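Local coordinates for type II restriction enzyme SfiI (PDB 2EZV), which recognises the double-stranded sequence 5'-GGCCN(5)GGCC-3' as a tetramer and cleaves it to leave fragments with terminal 5'-phosphates, at residues 193-198 against 231-236; 30-35 against 237-242. One frame throughout, in Å; residues are numbered along the deposited sequence.

Interaction 1. Residues 193-198 against 231-236; sequences QRYNPD and PWRLQE
Y195 and R233 each turn CG away from their own carbonyl carbon (R233, chi1 -77°), and the two side chains reach toward each other from opposite directions until tyrosine hydroxyl and guanidinium meet. R233 runs extended from CG to NE, which carries its head far enough to bridge backbones whose nearest CA atoms, those of Y195 and R233, lie 11.5 Å apart. NE of R233 donates to OH of Y195 over 3.1 Å, with an N-H...O angle of 162°. The hydroxyl lies at the edge of the guanidinium, close to its plane, while the phenol ring stands almost perpendicular to that plane, 82° from it. The nearest ring carbon, CZ of Y195, is 3.4 Å from NE of R233, and CD of R233 follows at 3.8 Å from OH of Y195.

One face of the guanidinium is covered by its sequence neighbour: CH2 of W232 sits 3.6 Å above the centre of that group, and CG of R233 in turn lies over the rim of the indole. The contact joins the end of the short helix 192-195 to the 3-10 turn 231-233 leading into strand 234-238, the strand that pairs antiparallel with 176-186 in the mixed sheet of this PDDEXK-clan nuclease. Helix 10-41 supplies the counter-charges. E14 takes part in a hydrogen bond with OH of Y195 and a salt bridge with NH2 of R233, which also pairs with E17, while NH1 reaches the carbonyl of S185. The buried arginine thus has partners at all three nitrogens, and the two carboxylates would be expected to favour its charged form. Beyond the turn, NE2 of Q235 donates to O of W232 at 2.7 Å, tying the start of the strand back to the 3-10 turn.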
ATOM      1  N   GLN D 193      -7.228 -32.643  19.295  1.00 30.27           N
ATOM      2  CA  GLN D 193      -7.775 -33.271  20.494  1.00 30.88           C
ATOM      3  C   GLN D 193      -9.031 -32.551  21.000  1.00 32.35           C
ATOM      4  O   GLN D 193      -9.957 -33.189  21.513  1.00 33.72           O
ATOM      5  CB  GLN D 193      -6.711 -33.316  21.591  1.00 29.66           C
ATOM      6  N   ARG D 194      -9.062 -31.227  20.847  1.00 30.73           N
ATOM      7  CA  ARG D 194     -10.201 -30.428  21.290  1.00 30.34           C
ATOM      8  C   ARG D 194     -11.423 -30.470  20.370  1.00 29.52           C
ATOM      9  O   ARG D 194     -12.551 -30.480  20.850  1.00 29.30           O
ATOM     10  CB  ARG D 194      -9.794 -28.957  21.469  1.00 31.06           C
ATOM     11  CG  ARG D 194      -8.933 -28.662  22.679  1.00 30.07           C
ATOM     12  CD  ARG D 194      -8.801 -27.154  22.886  1.00 29.50           C
ATOM     13  NE  ARG D 194      -8.035 -26.836  24.086  1.00 28.69           N
ATOM     14  CZ  ARG D 194      -7.769 -25.604  24.502  1.00 28.25           C
ATOM     15  NH1 ARG D 194      -8.204 -24.557  23.816  1.00 29.80           N
ATOM     16  NH2 ARG D 194      -7.066 -25.421  25.608  1.00 28.65           N
ATOM     17  N   TYR D 195     -11.203 -30.487  19.058  1.00 29.42           N
ATOM     18  CA  TYR D 195     -12.316 -30.481  18.106  1.00 30.77           C
ATOM     19  C   TYR D 195     -12.628 -31.782  17.343  1.00 32.05           C
ATOM     20  O   TYR D 195     -13.693 -31.894  16.737  1.00 31.45           O
ATOM     21  CB  TYR D 195     -12.123 -29.339  17.091  1.00 29.36           C
ATOM     22  CG  TYR D 195     -12.228 -27.949  17.689  1.00 26.84           C
ATOM     23  CD1 TYR D 195     -11.118 -27.313  18.253  1.00 25.53           C
ATOM     24  CD2 TYR D 195     -13.450 -27.287  17.724  1.00 26.18           C
ATOM     25  CE1 TYR D 195     -11.231 -26.049  18.841  1.00 23.00           C
ATOM     26  CE2 TYR D 195     -13.576 -26.033  18.310  1.00 25.88           C
ATOM     27  CZ  TYR D 195     -12.467 -25.421  18.867  1.00 23.73           C
ATOM     28  OH  TYR D 195     -12.627 -24.193  19.462  1.00 22.40           O
ATOM     29  N   ASN D 196     -11.713 -32.747  17.347  1.00 33.50           N
ATOM     30  CA  ASN D 196     -11.953 -34.018  16.655  1.00 35.98           C
ATOM     31  C   ASN D 196     -11.167 -35.171  17.281  1.00 36.81           C
ATOM     32  O   ASN D 196     -10.285 -35.757  16.643  1.00 36.10           O
ATOM     33  CB  ASN D 196     -11.600 -33.895  15.166  1.00 37.58           C
ATOM     34  N   PRO D 197     -11.477 -35.510  18.543  1.00 37.50           N
ATOM     35  CA  PRO D 197     -10.793 -36.596  19.246  1.00 38.48           C
ATOM     36  C   PRO D 197     -11.251 -37.975  18.768  1.00 40.09           C
ATOM     37  O   PRO D 197     -10.441 -38.896  18.644  1.00 40.33           O
ATOM     38  CB  PRO D 197     -11.150 -36.332  20.702  1.00 37.77           C
ATOM     39  CG  PRO D 197     -12.542 -35.804  20.596  1.00 38.12           C
ATOM     40  CD  PRO D 197     -12.457 -34.847  19.427  1.00 37.53           C
ATOM     41  N   ASP D 198     -12.546 -38.105  18.491  1.00 40.39           N
ATOM     42  CA  ASP D 198     -13.106 -39.370  18.028  1.00 42.09           C
ATOM     43  C   ASP D 198     -14.138 -39.123  16.920  1.00 42.71           C
ATOM     44  O   ASP D 198     -14.773 -38.067  16.881  1.00 43.79           O
ATOM     45  CB  ASP D 198     -13.742 -40.114  19.205  1.00 42.07           C
ATOM     46  CG  ASP D 198     -14.945 -39.390  19.773  1.00 43.40           C
ATOM     47  OD1 ASP D 198     -16.051 -39.552  19.218  1.00 45.31           O
ATOM     48  OD2 ASP D 198     -14.781 -38.650  20.767  1.00 43.63           O
ATOM     49  N   PRO D 231     -18.985 -21.363  19.258  1.00 24.84           N
ATOM     50  CA  PRO D 231     -19.792 -20.304  18.648  1.00 23.63           C
ATOM     51  C   PRO D 231     -19.084 -19.281  17.760  1.00 23.75           C
ATOM     52  O   PRO D 231     -19.545 -19.014  16.648  1.00 23.36           O
ATOM     53  CB  PRO D 231     -20.462 -19.649  19.855  1.00 23.32           C
ATOM     54  CG  PRO D 231     -20.656 -20.800  20.783  1.00 22.61           C
ATOM     55  CD  PRO D 231     -19.327 -21.521  20.684  1.00 24.99           C
ATOM     56  N   TRP D 232     -17.977 -18.705  18.232  1.00 22.29           N
ATOM     57  CA  TRP D 232     -17.300 -17.684  17.438  1.00 20.68           C
ATOM     58  C   TRP D 232     -16.645 -18.170  16.162  1.00 19.68           C
ATOM     59  O   TRP D 232     -16.330 -17.370  15.291  1.00 19.20           O
ATOM     60  CB  TRP D 232     -16.274 -16.904  18.273  1.00 19.78           C
ATOM     61  CG  TRP D 232     -15.120 -17.698  18.805  1.00 19.48           C
ATOM     62  CD1 TRP D 232     -14.985 -18.189  20.065  1.00 20.03           C
ATOM     63  CD2 TRP D 232     -13.920 -18.056  18.103  1.00 18.66           C
ATOM     64  NE1 TRP D 232     -13.775 -18.828  20.199  1.00 20.85           N
ATOM     65  CE2 TRP D 232     -13.102 -18.762  19.010  1.00 18.99           C
ATOM     66  CE3 TRP D 232     -13.458 -17.851  16.798  1.00 19.21           C
ATOM     67  CZ2 TRP D 232     -11.843 -19.265  18.654  1.00 19.58           C
ATOM     68  CZ3 TRP D 232     -12.205 -18.352  16.442  1.00 18.39           C
ATOM     69  CH2 TRP D 232     -11.414 -19.051  17.369  1.00 19.13           C
ATOM     70  N   ARG D 233     -16.440 -19.473  16.039  1.00 20.45           N
ATOM     71  CA  ARG D 233     -15.821 -20.003  14.832  1.00 21.21           C
ATOM     72  C   ARG D 233     -16.757 -19.985  13.629  1.00 21.10           C
ATOM     73  O   ARG D 233     -16.367 -20.360  12.532  1.00 23.84           O
ATOM     74  CB  ARG D 233     -15.302 -21.418  15.073  1.00 19.89           C
ATOM     75  CG  ARG D 233     -14.004 -21.439  15.857  1.00 21.00           C
ATOM     76  CD  ARG D 233     -13.428 -22.838  15.976  1.00 20.09           C
ATOM     77  NE  ARG D 233     -12.177 -22.822  16.724  1.00 23.63           N
ATOM     78  CZ  ARG D 233     -11.000 -22.451  16.225  1.00 23.58           C
ATOM     79  NH1 ARG D 233     -10.900 -22.068  14.964  1.00 20.87           N
ATOM     80  NH2 ARG D 233      -9.923 -22.452  16.999  1.00 24.19           N
ATOM     81  N   LEU D 234     -17.991 -19.549  13.840  1.00 21.91           N
ATOM     82  CA  LEU D 234     -18.971 -19.462  12.764  1.00 21.95           C
ATOM     83  C   LEU D 234     -19.655 -18.102  12.852  1.00 21.73           C
ATOM     84  O   LEU D 234     -20.410 -17.832  13.786  1.00 21.18           O
ATOM     85  CB  LEU D 234     -20.003 -20.586  12.891  1.00 24.05           C
ATOM     86  CG  LEU D 234     -21.068 -20.820  11.805  1.00 26.11           C
ATOM     87  CD1 LEU D 234     -22.181 -19.808  11.939  1.00 26.77           C
ATOM     88  CD2 LEU D 234     -20.436 -20.763  10.426  1.00 24.70           C
ATOM     89  N   GLN D 235     -19.369 -17.241  11.881  1.00 20.91           N
ATOM     90  CA  GLN D 235     -19.960 -15.910  11.843  1.00 20.55           C
ATOM     91  C   GLN D 235     -20.903 -15.794  10.651  1.00 20.97           C
ATOM     92  O   GLN D 235     -20.778 -16.522   9.669  1.00 21.04           O
ATOM     93  CB  GLN D 235     -18.869 -14.846  11.732  1.00 20.56           C
ATOM     94  CG  GLN D 235     -17.880 -14.828  12.879  1.00 17.56           C
ATOM     95  CD  GLN D 235     -18.536 -14.573  14.218  1.00 17.80           C
ATOM     96  OE1 GLN D 235     -19.434 -13.745  14.335  1.00 16.11           O
ATOM     97  NE2 GLN D 235     -18.072 -15.277  15.249  1.00 20.46           N
ATOM     98  N   GLU D 236     -21.840 -14.860  10.737  1.00 21.25           N
ATOM     99  CA  GLU D 236     -22.802 -14.681   9.672  1.00 20.16           C
ATOM    100  C   GLU D 236     -23.153 -13.226   9.446  1.00 19.18           C
ATOM    101  O   GLU D 236     -23.657 -12.557  10.349  1.00 17.52           O
ATOM    102  CB  GLU D 236     -24.088 -15.450  10.000  1.00 22.24           C
ATOM    103  CG  GLU D 236     -25.079 -15.521   8.850  1.00 23.55           C
ATOM    104  CD  GLU D 236     -26.453 -16.013   9.275  1.00 25.17           C
ATOM    105  OE1 GLU D 236     -26.534 -16.801  10.252  1.00 26.93           O
ATOM    106  OE2 GLU D 236     -27.445 -15.619   8.619  1.00 22.87           O
TER

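Interaction 2. Residues 30-35 against 237-242; sequences QYSKEA and LHYSAD
Y239 reaches across to helix 10-41 and meets S32 and A35 there with the end of its side chain. From CB, its CG turns away from its own carbonyl carbon (chi1 -69°), which aims the phenol at the helix. Farther out, CE2 of Y239 comes to 3.4 Å from O of S32, and CZ lies 4.1 Å from CB of S32. At the tip, OH of Y239 donates a hydrogen bond of 2.6 Å to O of S32, an acceptor that lies at the ring edge, near the ring plane. The C=O...O angle is 119°, with the hydroxyl tilted 23° from the carbonyl plane. OH of Y239 also touches two carbons, the methylene CB of S32 at 3.6 Å and the methyl CB of A35 at 3.8 Å. The helix is kinked here: N of K33 and N of E34 lack bonds to the preceding turn. The hydroxyl of S32 is engaged separately, with N of T246 and O of Q29. The contact joins helix 10-41 to the C-terminal part of strand 234-238 and the residues that follow, with Y239 also against L178 and I181 of strand 176-186 and A35 against I57 of helix 49-62.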
ATOM      1  N   GLN D  30     -17.675  -3.975   6.298  1.00 15.25           N
ATOM      2  CA  GLN D  30     -17.507  -2.666   5.695  1.00 15.65           C
ATOM      3  C   GLN D  30     -17.492  -2.710   4.168  1.00 16.86           C
ATOM      4  O   GLN D  30     -17.697  -1.693   3.504  1.00 18.57           O
ATOM      5  CB  GLN D  30     -16.237  -2.011   6.262  1.00 12.97           C
ATOM      6  CG  GLN D  30     -16.340  -1.819   7.783  1.00 14.61           C
ATOM      7  CD  GLN D  30     -15.203  -1.029   8.408  1.00 15.51           C
ATOM      8  OE1 GLN D  30     -15.252  -0.703   9.590  1.00 14.66           O
ATOM      9  NE2 GLN D  30     -14.180  -0.723   7.625  1.00 17.53           N
ATOM     10  N   TYR D  31     -17.268  -3.894   3.611  1.00 18.73           N
ATOM     11  CA  TYR D  31     -17.250  -4.063   2.162  1.00 19.22           C
ATOM     12  C   TYR D  31     -18.547  -4.701   1.653  1.00 19.07           C
ATOM     13  O   TYR D  31     -18.699  -4.912   0.453  1.00 18.36           O
ATOM     14  CB  TYR D  31     -16.077  -4.954   1.761  1.00 18.94           C
ATOM     15  CG  TYR D  31     -15.804  -4.970   0.272  1.00 22.60           C
ATOM     16  CD1 TYR D  31     -15.283  -3.843  -0.370  1.00 21.66           C
ATOM     17  CD2 TYR D  31     -16.076  -6.103  -0.501  1.00 21.69           C
ATOM     18  CE1 TYR D  31     -15.041  -3.840  -1.744  1.00 21.43           C
ATOM     19  CE2 TYR D  31     -15.838  -6.106  -1.882  1.00 21.35           C
ATOM     20  CZ  TYR D  31     -15.323  -4.973  -2.493  1.00 21.84           C
ATOM     21  OH  TYR D  31     -15.099  -4.958  -3.852  1.00 23.76           O
ATOM     22  N   SER D  32     -19.475  -4.998   2.564  1.00 19.44           N
ATOM     23  CA  SER D  32     -20.726  -5.666   2.197  1.00 20.43           C
ATOM     24  C   SER D  32     -21.618  -4.943   1.183  1.00 21.96           C
ATOM     25  O   SER D  32     -22.237  -5.587   0.342  1.00 22.58           O
ATOM     26  CB  SER D  32     -21.542  -6.000   3.453  1.00 18.62           C
ATOM     27  OG  SER D  32     -22.164  -4.850   3.989  1.00 21.82           O
ATOM     28  N   LYS D  33     -21.699  -3.618   1.255  1.00 23.22           N
ATOM     29  CA  LYS D  33     -22.531  -2.878   0.305  1.00 22.46           C
ATOM     30  C   LYS D  33     -22.022  -3.086  -1.116  1.00 23.36           C
ATOM     31  O   LYS D  33     -22.794  -3.432  -2.016  1.00 22.77           O
ATOM     32  CB  LYS D  33     -22.527  -1.385   0.629  1.00 22.58           C
ATOM     33  CG  LYS D  33     -23.363  -0.539  -0.332  1.00 22.81           C
ATOM     34  CD  LYS D  33     -23.336   0.919   0.076  1.00 25.02           C
ATOM     35  CE  LYS D  33     -24.125   1.788  -0.885  1.00 28.83           C
ATOM     36  NZ  LYS D  33     -23.569   1.733  -2.264  1.00 32.78           N
ATOM     37  N   GLU D  34     -20.721  -2.876  -1.313  1.00 22.66           N
ATOM     38  CA  GLU D  34     -20.121  -3.040  -2.626  1.00 21.96           C
ATOM     39  C   GLU D  34     -20.105  -4.502  -3.048  1.00 22.01           C
ATOM     40  O   GLU D  34     -20.202  -4.814  -4.239  1.00 21.50           O
ATOM     41  CB  GLU D  34     -18.700  -2.476  -2.641  1.00 22.86           C
ATOM     42  CG  GLU D  34     -17.900  -2.869  -3.879  1.00 24.13           C
ATOM     43  CD  GLU D  34     -16.609  -2.097  -4.014  1.00 23.51           C
ATOM     44  OE1 GLU D  34     -15.711  -2.568  -4.743  1.00 22.61           O
ATOM     45  OE2 GLU D  34     -16.495  -1.017  -3.398  1.00 23.88           O
ATOM     46  N   ALA D  35     -19.986  -5.397  -2.073  1.00 21.07           N
ATOM     47  CA  ALA D  35     -19.969  -6.826  -2.363  1.00 21.34           C
ATOM     48  C   ALA D  35     -21.303  -7.270  -2.968  1.00 21.97           C
ATOM     49  O   ALA D  35     -21.333  -7.986  -3.973  1.00 20.45           O
ATOM     50  CB  ALA D  35     -19.680  -7.622  -1.090  1.00 19.80           C
ATOM     51  N   LEU D 237     -22.887 -12.741   8.237  1.00 18.75           N
ATOM     52  CA  LEU D 237     -23.223 -11.374   7.868  1.00 19.36           C
ATOM     53  C   LEU D 237     -24.396 -11.530   6.910  1.00 20.45           C
ATOM     54  O   LEU D 237     -24.238 -11.960   5.770  1.00 19.47           O
ATOM     55  CB  LEU D 237     -22.035 -10.690   7.184  1.00 18.10           C
ATOM     56  CG  LEU D 237     -20.795 -10.581   8.081  1.00 19.09           C
ATOM     57  CD1 LEU D 237     -19.666  -9.851   7.338  1.00 16.87           C
ATOM     58  CD2 LEU D 237     -21.162  -9.838   9.373  1.00 17.37           C
ATOM     59  N   HIS D 238     -25.583 -11.190   7.391  1.00 22.09           N
ATOM     60  CA  HIS D 238     -26.795 -11.346   6.600  1.00 23.78           C
ATOM     61  C   HIS D 238     -27.364 -10.038   6.059  1.00 23.05           C
ATOM     62  O   HIS D 238     -27.316  -9.000   6.730  1.00 22.60           O
ATOM     63  CB  HIS D 238     -27.837 -12.088   7.454  1.00 26.06           C
ATOM     64  CG  HIS D 238     -29.171 -12.239   6.798  1.00 29.40           C
ATOM     65  ND1 HIS D 238     -30.238 -11.417   7.089  1.00 29.63           N
ATOM     66  CD2 HIS D 238     -29.606 -13.098   5.845  1.00 29.58           C
ATOM     67  CE1 HIS D 238     -31.273 -11.761   6.345  1.00 30.22           C
ATOM     68  NE2 HIS D 238     -30.916 -12.778   5.580  1.00 31.20           N
ATOM     69  N   TYR D 239     -27.882 -10.100   4.833  1.00 21.95           N
ATOM     70  CA  TYR D 239     -28.489  -8.944   4.171  1.00 24.18           C
ATOM     71  C   TYR D 239     -30.006  -8.946   4.341  1.00 25.63           C
ATOM     72  O   TYR D 239     -30.648  -9.988   4.237  1.00 27.12           O
ATOM     73  CB  TYR D 239     -28.204  -8.942   2.662  1.00 22.15           C
ATOM     74  CG  TYR D 239     -26.773  -8.697   2.235  1.00 20.20           C
ATOM     75  CD1 TYR D 239     -25.907  -9.763   1.983  1.00 19.57           C
ATOM     76  CD2 TYR D 239     -26.305  -7.402   2.008  1.00 17.99           C
ATOM     77  CE1 TYR D 239     -24.616  -9.547   1.511  1.00 18.21           C
ATOM     78  CE2 TYR D 239     -25.008  -7.171   1.532  1.00 17.80           C
ATOM     79  CZ  TYR D 239     -24.170  -8.249   1.289  1.00 17.58           C
ATOM     80  OH  TYR D 239     -22.880  -8.041   0.846  1.00 17.40           O
ATOM     81  N   SER D 240     -30.573  -7.771   4.592  1.00 28.79           N
ATOM     82  CA  SER D 240     -32.017  -7.614   4.734  1.00 30.52           C
ATOM     83  C   SER D 240     -32.371  -6.268   4.108  1.00 32.61           C
ATOM     84  O   SER D 240     -31.475  -5.482   3.793  1.00 33.34           O
ATOM     85  CB  SER D 240     -32.433  -7.645   6.210  1.00 32.17           C
ATOM     86  OG  SER D 240     -31.965  -6.509   6.921  1.00 34.53           O
ATOM     87  N   ALA D 241     -33.662  -5.999   3.924  1.00 33.82           N
ATOM     88  CA  ALA D 241     -34.108  -4.748   3.313  1.00 35.14           C
ATOM     89  C   ALA D 241     -33.915  -3.505   4.192  1.00 37.07           C
ATOM     90  O   ALA D 241     -34.256  -2.393   3.785  1.00 39.04           O
ATOM     91  CB  ALA D 241     -35.575  -4.871   2.909  1.00 35.02           C
ATOM     92  N   ASP D 242     -33.366  -3.683   5.389  1.00 38.44           N
ATOM     93  CA  ASP D 242     -33.149  -2.559   6.299  1.00 38.50           C
ATOM     94  C   ASP D 242     -31.911  -1.731   5.965  1.00 37.28           C
ATOM     95  O   ASP D 242     -31.842  -0.549   6.301  1.00 35.22           O
ATOM     96  CB  ASP D 242     -33.045  -3.069   7.740  1.00 40.44           C
ATOM     97  CG  ASP D 242     -34.355  -3.656   8.244  1.00 45.55           C
ATOM     98  OD1 ASP D 242     -34.385  -4.201   9.371  1.00 47.55           O
ATOM     99  OD2 ASP D 242     -35.367  -3.569   7.512  1.00 48.42           O
TER

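Overall arrangement
Both contacts are buried, and both join onto strand 234-238 or the residues flanking it: interaction 1 at its entry, interaction 2 at its exit, their centres 26 Å apart. Helix 10-41 is common to the two, supplying glutamates around interaction 1 and one of the segments of interaction 2. In each a tyrosine hydroxyl is the meeting point, but its role differs. In 193-198 against 231-236 it accepts from an arginine within a charged network; in 30-35 against 237-242 it donates to a backbone carbonyl, beside the CB atoms of a serine and an alanine. Interaction 1 lies nearer the chain centre and touches no other subunit, whereas interaction 2 has E34 salt-bridged to R73 of a third subunit.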